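Local coordinates for BF1531-like N-terminal domain-containing protein (Bacteroides fragilis, PDB 3SLR) that binds magnesium through a phosphatase-like domain of the HAD type and may hydrolyse ester bonds, although its exact function is unknown, at residues A[225-230]-A[332-337]; A[22-27]-A[50-55]. All coordinates share one frame; numbering follows the deposited sequence.

Contact 1: residues A[225-230]-A[332-337]. With MG (magnesium ion), chain B; MG (magnesium ion), chain C.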
ATOM      1  N   LEU A 225      12.994  -6.072   7.391  1.00 17.83           N
ATOM      2  CA  LEU A 225      12.040  -6.256   8.479  1.00 14.39           C
ATOM      3  C   LEU A 225      12.764  -6.880   9.681  1.00 15.80           C
ATOM      4  O   LEU A 225      13.390  -7.928   9.553  1.00 15.61           O
ATOM      5  CB  LEU A 225      10.889  -7.167   8.025  1.00 16.96           C
ATOM      6  CG  LEU A 225       9.860  -7.546   9.096  1.00 16.40           C
ATOM      7  CD1 LEU A 225       9.142  -6.304   9.606  1.00 16.25           C
ATOM      8  CD2 LEU A 225       8.837  -8.575   8.594  1.00 16.10           C
ATOM      9  N   ILE A 226      12.688  -6.213  10.835  1.00 15.80           N
ATOM     10  CA  ILE A 226      13.307  -6.693  12.071  1.00 14.04           C
ATOM     11  C   ILE A 226      12.216  -7.185  13.001  1.00 16.63           C
ATOM     12  O   ILE A 226      11.261  -6.461  13.280  1.00 16.39           O
ATOM     13  CB  ILE A 226      14.084  -5.569  12.787  1.00 16.01           C
ATOM     14  CG1 ILE A 226      15.130  -4.985  11.852  1.00 19.03           C
ATOM     15  CG2 ILE A 226      14.730  -6.094  14.089  1.00 14.57           C
ATOM     16  CD1 ILE A 226      15.693  -3.650  12.344  1.00 20.20           C
ATOM     17  N   LEU A 227      12.365  -8.417  13.479  1.00 15.43           N
ATOM     18  CA  LEU A 227      11.323  -9.072  14.262  1.00 16.76           C
ATOM     19  C   LEU A 227      11.735  -9.349  15.700  1.00 13.67           C
ATOM     20  O   LEU A 227      12.798  -9.893  15.956  1.00 15.62           O
ATOM     21  CB  LEU A 227      10.960 -10.412  13.617  1.00 16.19           C
ATOM     22  CG  LEU A 227      10.422 -10.333  12.188  1.00 20.14           C
ATOM     23  CD1 LEU A 227      10.492 -11.701  11.510  1.00 21.37           C
ATOM     24  CD2 LEU A 227       9.000  -9.775  12.178  1.00 20.35           C
ATOM     25  N   ASP A 228      10.867  -9.000  16.637  1.00 16.05           N
ATOM     26  CA  ASP A 228      10.952  -9.569  17.968  1.00 16.95           C
ATOM     27  C   ASP A 228      10.490 -11.036  17.862  1.00 17.20           C
ATOM     28  O   ASP A 228       9.895 -11.423  16.863  1.00 16.15           O
ATOM     29  CB  ASP A 228      10.066  -8.764  18.917  1.00 18.39           C
ATOM     30  CG  ASP A 228       9.940  -9.404  20.276  1.00 19.72           C
ATOM     31  OD1 ASP A 228      10.971  -9.505  20.977  1.00 19.56           O
ATOM     32  OD2 ASP A 228       8.814  -9.798  20.635  1.00 20.65           O
ATOM     33  N   LEU A 229      10.787 -11.858  18.862  1.00 14.21           N
ATOM     34  CA  LEU A 229      10.368 -13.260  18.823  1.00 17.99           C
ATOM     35  C   LEU A 229       9.143 -13.521  19.705  1.00 17.67           C
ATOM     36  O   LEU A 229       8.047 -13.768  19.200  1.00 17.04           O
ATOM     37  CB  LEU A 229      11.531 -14.185  19.213  1.00 17.37           C
ATOM     38  CG  LEU A 229      12.751 -14.203  18.281  1.00 17.82           C
ATOM     39  CD1 LEU A 229      13.870 -15.097  18.842  1.00 16.82           C
ATOM     40  CD2 LEU A 229      12.372 -14.632  16.858  1.00 14.86           C
ATOM     41  N   ASP A 230       9.320 -13.458  21.020  1.00 18.85           N
ATOM     42  CA  ASP A 230       8.238 -13.856  21.930  1.00 21.27           C
ATOM     43  C   ASP A 230       6.967 -13.019  21.742  1.00 19.92           C
ATOM     44  O   ASP A 230       6.985 -11.793  21.876  1.00 18.77           O
ATOM     45  CB  ASP A 230       8.691 -13.802  23.393  1.00 21.58           C
ATOM     46  CG  ASP A 230       9.711 -14.881  23.740  1.00 20.61           C
ATOM     47  OD1 ASP A 230       9.624 -16.031  23.234  1.00 18.77           O
ATOM     48  OD2 ASP A 230      10.605 -14.580  24.558  1.00 21.72           O
ATOM     49  N   VAL A 332      11.902  -1.687   9.040  1.00 15.19           N
ATOM     50  CA  VAL A 332      10.649  -1.820   9.771  1.00 14.45           C
ATOM     51  C   VAL A 332      10.908  -2.731  10.973  1.00 14.39           C
ATOM     52  O   VAL A 332      11.512  -3.777  10.830  1.00 16.22           O
ATOM     53  CB  VAL A 332       9.565  -2.471   8.900  1.00 16.30           C
ATOM     54  CG1 VAL A 332       8.281  -2.652   9.688  1.00 15.09           C
ATOM     55  CG2 VAL A 332       9.300  -1.638   7.662  1.00 14.81           C
ATOM     56  N   PHE A 333      10.463  -2.319  12.152  1.00 13.69           N
ATOM     57  CA  PHE A 333      10.651  -3.106  13.368  1.00 15.26           C
ATOM     58  C   PHE A 333       9.310  -3.479  13.989  1.00 14.72           C
ATOM     59  O   PHE A 333       8.502  -2.597  14.292  1.00 14.53           O
ATOM     60  CB  PHE A 333      11.505  -2.302  14.362  1.00 16.65           C
ATOM     61  CG  PHE A 333      11.604  -2.918  15.743  1.00 16.27           C
ATOM     62  CD1 PHE A 333      12.127  -4.190  15.920  1.00 18.10           C
ATOM     63  CD2 PHE A 333      11.214  -2.191  16.864  1.00 16.46           C
ATOM     64  CE1 PHE A 333      12.239  -4.741  17.192  1.00 17.53           C
ATOM     65  CE2 PHE A 333      11.324  -2.737  18.136  1.00 17.69           C
ATOM     66  CZ  PHE A 333      11.832  -4.006  18.300  1.00 17.59           C
ATOM     67  N   LEU A 334       9.086  -4.782  14.166  1.00 14.25           N
ATOM     68  CA  LEU A 334       7.854  -5.310  14.765  1.00 17.12           C
ATOM     69  C   LEU A 334       8.102  -5.937  16.134  1.00 14.84           C
ATOM     70  O   LEU A 334       8.885  -6.879  16.264  1.00 16.29           O
ATOM     71  CB  LEU A 334       7.216  -6.346  13.842  1.00 16.14           C
ATOM     72  CG  LEU A 334       6.788  -5.836  12.460  1.00 15.06           C
ATOM     73  CD1 LEU A 334       6.218  -6.998  11.641  1.00 17.85           C
ATOM     74  CD2 LEU A 334       5.768  -4.729  12.591  1.00 16.34           C
ATOM     75  N   ASP A 335       7.410  -5.417  17.147  1.00 16.71           N
ATOM     76  CA  ASP A 335       7.566  -5.878  18.524  1.00 15.59           C
ATOM     77  C   ASP A 335       6.233  -5.703  19.259  1.00 16.08           C
ATOM     78  O   ASP A 335       5.598  -4.659  19.164  1.00 17.94           O
ATOM     79  CB  ASP A 335       8.693  -5.078  19.209  1.00 15.33           C
ATOM     80  CG  ASP A 335       9.175  -5.720  20.498  1.00 21.10           C
ATOM     81  OD1 ASP A 335       8.321  -6.164  21.302  1.00 21.71           O
ATOM     82  OD2 ASP A 335      10.412  -5.771  20.713  1.00 19.53           O
ATOM     83  N   ASP A 336       5.792  -6.742  19.961  1.00 17.23           N
ATOM     84  CA  ASP A 336       4.498  -6.733  20.644  1.00 19.73           C
ATOM     85  C   ASP A 336       4.528  -5.882  21.915  1.00 20.09           C
ATOM     86  O   ASP A 336       3.486  -5.555  22.469  1.00 20.04           O
ATOM     87  CB  ASP A 336       4.106  -8.168  21.032  1.00 17.59           C
ATOM     88  CG  ASP A 336       4.998  -8.716  22.111  1.00 22.23           C
ATOM     89  OD1 ASP A 336       6.183  -8.905  21.801  1.00 20.48           O
ATOM     90  OD2 ASP A 336       4.553  -8.911  23.269  1.00 23.42           O
ATOM     91  N   ASN A 337       5.721  -5.541  22.384  1.00 19.02           N
ATOM     92  CA  ASN A 337       5.877  -4.780  23.627  1.00 22.44           C
ATOM     93  C   ASN A 337       5.926  -3.268  23.366  1.00 20.00           C
ATOM     94  O   ASN A 337       6.847  -2.792  22.712  1.00 20.29           O
ATOM     95  CB  ASN A 337       7.174  -5.213  24.317  1.00 19.91           C
ATOM     96  CG  ASN A 337       7.300  -4.667  25.725  1.00 25.44           C
ATOM     97  OD1 ASN A 337       6.981  -3.509  25.990  1.00 30.27           O
ATOM     98  ND2 ASN A 337       7.773  -5.511  26.644  1.00 29.12           N
TER
HETATM   99 MG    MG B 388       7.871  -9.810  22.647  1.00 25.95          MG
HETATM  100 MG    MG C 389      11.278 -10.856  22.974  1.00 14.08          MG
HETATM  101  O   HOH W   1      11.548 -11.912  24.979  1.00 30.75           O
HETATM  102  O   HOH W   2       8.970  -7.767  23.161  1.00 26.31           O
HETATM  103  O   HOH W   3       6.532  -9.728  24.711  1.00 27.51           O
HETATM  104  O   HOH W   4       9.405 -10.387  24.110  1.00 26.19           O
HETATM  105  O   HOH W   5      12.384  -8.988  23.311  1.00 23.17           O

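Contact 2: residues A[22-27]-A[50-55]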
ATOM      1  N   LYS A  22      11.719  19.001  -5.230  1.00 24.22           N
ATOM      2  CA  LYS A  22      10.453  19.314  -5.888  1.00 24.79           C
ATOM      3  C   LYS A  22      10.020  18.236  -6.889  1.00 24.22           C
ATOM      4  O   LYS A  22      10.841  17.702  -7.632  1.00 26.44           O
ATOM      5  CB  LYS A  22      10.572  20.670  -6.596  1.00 27.52           C
ATOM      6  CG  LYS A  22       9.279  21.473  -6.640  1.00 33.61           C
ATOM      7  CD  LYS A  22       8.648  21.502  -8.036  1.00 37.00           C
ATOM      8  CE  LYS A  22       9.500  22.270  -9.041  1.00 36.07           C
ATOM      9  NZ  LYS A  22      10.034  21.380 -10.126  1.00 29.81           N
ATOM     10  N   LEU A  23       8.725  17.917  -6.907  1.00 22.26           N
ATOM     11  CA  LEU A  23       8.173  17.000  -7.904  1.00 21.36           C
ATOM     12  C   LEU A  23       6.915  17.620  -8.486  1.00 21.09           C
ATOM     13  O   LEU A  23       6.096  18.168  -7.752  1.00 21.91           O
ATOM     14  CB  LEU A  23       7.822  15.643  -7.278  1.00 19.42           C
ATOM     15  CG  LEU A  23       8.964  14.757  -6.792  1.00 19.34           C
ATOM     16  CD1 LEU A  23       8.407  13.535  -6.067  1.00 21.91           C
ATOM     17  CD2 LEU A  23       9.797  14.334  -7.987  1.00 22.51           C
ATOM     18  N   LYS A  24       6.769  17.547  -9.804  1.00 18.38           N
ATOM     19  CA  LYS A  24       5.573  18.068 -10.454  1.00 20.15           C
ATOM     20  C   LYS A  24       4.593  16.923 -10.669  1.00 20.05           C
ATOM     21  O   LYS A  24       4.901  15.971 -11.384  1.00 18.64           O
ATOM     22  CB  LYS A  24       5.930  18.741 -11.780  1.00 22.28           C
ATOM     23  CG  LYS A  24       6.695  20.047 -11.590  1.00 27.45           C
ATOM     24  CD  LYS A  24       7.573  20.373 -12.789  1.00 29.37           C
ATOM     25  CE  LYS A  24       6.759  20.708 -13.999  1.00 29.50           C
ATOM     26  NZ  LYS A  24       7.632  20.958 -15.184  1.00 33.08           N
ATOM     27  N   VAL A  25       3.426  17.032 -10.041  1.00 16.54           N
ATOM     28  CA  VAL A  25       2.403  15.988 -10.087  1.00 18.28           C
ATOM     29  C   VAL A  25       1.124  16.528 -10.724  1.00 17.01           C
ATOM     30  O   VAL A  25       0.545  17.510 -10.246  1.00 19.43           O
ATOM     31  CB  VAL A  25       2.079  15.484  -8.671  1.00 16.61           C
ATOM     32  CG1 VAL A  25       0.958  14.425  -8.711  1.00 15.54           C
ATOM     33  CG2 VAL A  25       3.332  14.920  -8.008  1.00 19.35           C
ATOM     34  N   ALA A  26       0.698  15.904 -11.818  1.00 16.41           N
ATOM     35  CA  ALA A  26      -0.601  16.227 -12.418  1.00 16.92           C
ATOM     36  C   ALA A  26      -1.663  15.242 -11.910  1.00 18.93           C
ATOM     37  O   ALA A  26      -1.410  14.044 -11.791  1.00 16.83           O
ATOM     38  CB  ALA A  26      -0.517  16.163 -13.934  1.00 18.14           C
ATOM     39  N   LEU A  27      -2.845  15.758 -11.606  1.00 15.24           N
ATOM     40  CA  LEU A  27      -3.954  14.912 -11.178  1.00 16.79           C
ATOM     41  C   LEU A  27      -5.169  15.214 -12.044  1.00 17.51           C
ATOM     42  O   LEU A  27      -5.594  16.368 -12.157  1.00 16.60           O
ATOM     43  CB  LEU A  27      -4.282  15.181  -9.711  1.00 15.18           C
ATOM     44  CG  LEU A  27      -5.538  14.519  -9.151  1.00 17.11           C
ATOM     45  CD1 LEU A  27      -5.402  12.986  -9.138  1.00 15.58           C
ATOM     46  CD2 LEU A  27      -5.816  15.055  -7.752  1.00 18.73           C
ATOM     47  N   ASN A  50       8.523  18.318  -1.952  1.00 24.30           N
ATOM     48  CA  ASN A  50       7.800  19.536  -2.274  1.00 28.71           C
ATOM     49  C   ASN A  50       6.970  19.288  -3.525  1.00 24.40           C
ATOM     50  O   ASN A  50       7.474  19.385  -4.642  1.00 22.60           O
ATOM     51  CB  ASN A  50       8.772  20.694  -2.498  1.00 28.07           C
ATOM     52  CG  ASN A  50       8.062  22.011  -2.763  1.00 32.04           C
ATOM     53  OD1 ASN A  50       8.696  23.016  -3.085  1.00 40.29           O
ATOM     54  ND2 ASN A  50       6.743  22.016  -2.613  1.00 30.80           N
ATOM     55  N   ILE A  51       5.703  18.931  -3.329  1.00 22.91           N
ATOM     56  CA  ILE A  51       4.825  18.585  -4.433  1.00 20.63           C
ATOM     57  C   ILE A  51       4.168  19.801  -5.072  1.00 21.22           C
ATOM     58  O   ILE A  51       3.405  20.513  -4.421  1.00 24.88           O
ATOM     59  CB  ILE A  51       3.699  17.654  -3.955  1.00 20.01           C
ATOM     60  CG1 ILE A  51       4.294  16.394  -3.325  1.00 23.76           C
ATOM     61  CG2 ILE A  51       2.731  17.348  -5.109  1.00 21.24           C
ATOM     62  CD1 ILE A  51       5.107  15.565  -4.283  1.00 24.39           C
ATOM     63  N   GLU A  52       4.469  20.043  -6.343  1.00 21.15           N
ATOM     64  CA  GLU A  52       3.744  21.050  -7.102  1.00 22.35           C
ATOM     65  C   GLU A  52       2.610  20.328  -7.812  1.00 22.67           C
ATOM     66  O   GLU A  52       2.836  19.567  -8.757  1.00 21.99           O
ATOM     67  CB  GLU A  52       4.647  21.764  -8.117  1.00 21.38           C
ATOM     68  CG  GLU A  52       3.903  22.833  -8.930  1.00 25.16           C
ATOM     69  CD  GLU A  52       4.754  23.480 -10.021  1.00 29.98           C
ATOM     70  OE1 GLU A  52       4.191  24.239 -10.847  1.00 31.47           O
ATOM     71  OE2 GLU A  52       5.978  23.244 -10.053  1.00 28.25           O
ATOM     72  N   LEU A  53       1.388  20.560  -7.354  1.00 20.41           N
ATOM     73  CA  LEU A  53       0.255  19.772  -7.840  1.00 24.12           C
ATOM     74  C   LEU A  53      -0.657  20.543  -8.788  1.00 25.45           C
ATOM     75  O   LEU A  53      -1.317  21.505  -8.389  1.00 29.04           O
ATOM     76  CB  LEU A  53      -0.533  19.217  -6.661  1.00 21.46           C
ATOM     77  CG  LEU A  53      -1.379  17.984  -6.997  1.00 20.43           C
ATOM     78  CD1 LEU A  53      -1.358  17.010  -5.851  1.00 25.21           C
ATOM     79  CD2 LEU A  53      -2.798  18.403  -7.368  1.00 19.61           C
ATOM     80  N   TRP A  54      -0.670  20.126 -10.053  1.00 20.81           N
ATOM     81  CA  TRP A  54      -1.592  20.681 -11.040  1.00 20.13           C
ATOM     82  C   TRP A  54      -2.820  19.774 -11.150  1.00 19.97           C
ATOM     83  O   TRP A  54      -2.695  18.565 -11.301  1.00 20.79           O
ATOM     84  CB  TRP A  54      -0.926  20.813 -12.410  1.00 18.65           C
ATOM     85  CG  TRP A  54      -1.850  21.299 -13.485  1.00 20.11           C
ATOM     86  CD1 TRP A  54      -2.148  22.604 -13.787  1.00 27.20           C
ATOM     87  CD2 TRP A  54      -2.597  20.495 -14.412  1.00 18.78           C
ATOM     88  NE1 TRP A  54      -3.032  22.654 -14.837  1.00 25.45           N
ATOM     89  CE2 TRP A  54      -3.324  21.376 -15.238  1.00 20.93           C
ATOM     90  CE3 TRP A  54      -2.723  19.115 -14.623  1.00 21.23           C
ATOM     91  CZ2 TRP A  54      -4.163  20.925 -16.257  1.00 21.12           C
ATOM     92  CZ3 TRP A  54      -3.556  18.669 -15.640  1.00 21.08           C
ATOM     93  CH2 TRP A  54      -4.268  19.570 -16.439  1.00 22.84           C
ATOM     94  N   GLU A  55      -3.996  20.380 -11.070  1.00 19.05           N
ATOM     95  CA  GLU A  55      -5.262  19.661 -11.124  1.00 19.61           C
ATOM     96  C   GLU A  55      -5.958  20.044 -12.412  1.00 20.71           C
ATOM     97  O   GLU A  55      -6.148  21.239 -12.692  1.00 22.04           O
ATOM     98  CB  GLU A  55      -6.135  20.134  -9.967  1.00 22.77           C
ATOM     99  CG  GLU A  55      -6.683  19.081  -9.062  1.00 28.76           C
ATOM    100  CD  GLU A  55      -7.683  19.672  -8.080  1.00 28.14           C
ATOM    101  OE1 GLU A  55      -8.848  19.226  -8.084  1.00 27.00           O
ATOM    102  OE2 GLU A  55      -7.302  20.595  -7.320  1.00 28.38           O
TER

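Contact 1: residues A[225-230]-A[332-337]
D228 and D336 meet at a magnesium ion: D228 OD2 binds it at 2.2 Å and D336 OD1 at 2.1 Å, while the backbone carbonyl oxygen of D230 and three waters complete six ligands. OD2 of D228 and OD1 of D336 stand 3.0 Å apart, two acceptors drawn together by the shared cation, their carboxylate planes 26° apart. The other oxygen of D228, OD1, turns to a second magnesium ion at 2.4 Å, and one water bridges both metals. A chi1 of 69° at D336 swings the carboxylate to the first ion. D335 stays in the second shell, OD1 accepting from a metal-bound water and, in an Asx turn, from N337 N at 2.9 Å; its OD2 forms a salt bridge with K313. T232 OG1 is hydrogen-bonded to both D228 OD2 and the backbone N of D336. Behind the site, residues 225-227 and 332-334 run as parallel strands, tied by nearly straight backbone bonds. An aspartate side chain, the carbonyl of the aspartate two residues on, in a DxDx(T/V) sequence match, and a third aspartate after another strand bind magnesium together, consistent with the active site of HAD phosphatases.

Contact 2: residues A[22-27]-A[50-55]
K22 to L27 pair in parallel with N50 to E55 as the two strands of a beta-alpha-beta unit, joined by helix 34-46, at one margin of the five-stranded sheet in the FkbH N-terminal domain. Five backbone hydrogen bonds hold them, from L23 N to N50 O at one end to L27 N to W54 O at the other. On the face bearing K22, K24, E52 and W54, K22 CB lies 3.9 Å from N50 O, and K22 CG comes closer to N50 O, at 3.4 Å, while also passing N50 OD1. The chain then bends, chi2 -107°, and K22 CD lies 3.8 Å from E52 OE2 and close to E52 CB; K22 CE is equally far from E52 OE2. K22 NZ ends 4.5 Å from E52 OE2, opposite charges too far apart for a salt bridge. E52 is extended, and its OE2 also lies beside CG of K24. The other face is mostly apolar: V25 CG2 meets I51 CG2, and L53 packs on A37 and I40 of the connecting helix; E55, hydrogen-bonded to T33, is the exception. Back on the face of K24 and E52, W54 meets the ring of F75, and A26 CB approaches the indole edge near its plane, 3.7 Å from W54 CE3.

Overall arrangement
The two contacts belong to separate parallel sheets and come in series along the chain, contact 2 first. Their centres are about 36 Å apart, on opposite sides of the chain's centre, and their nearest atoms are about 20 Å apart. Contact 2 pairs outer strand 50-55 with its neighbour 22-29 in a five-stranded sheet of the FkbH N-terminal domain, a family of the SGNH hydrolase clan. Contact 1 pairs outer strand 331-334 with 224-227 in a four-stranded sheet, with the magnesium ions at the carboxyl ends of these two strands. Contact 2 joins strands close in sequence around a single helix; contact 1 brings together segments 102 residues apart. The magnesium site lies in the phosphatase domain, whereas contact 2 lies away from the annotated sites.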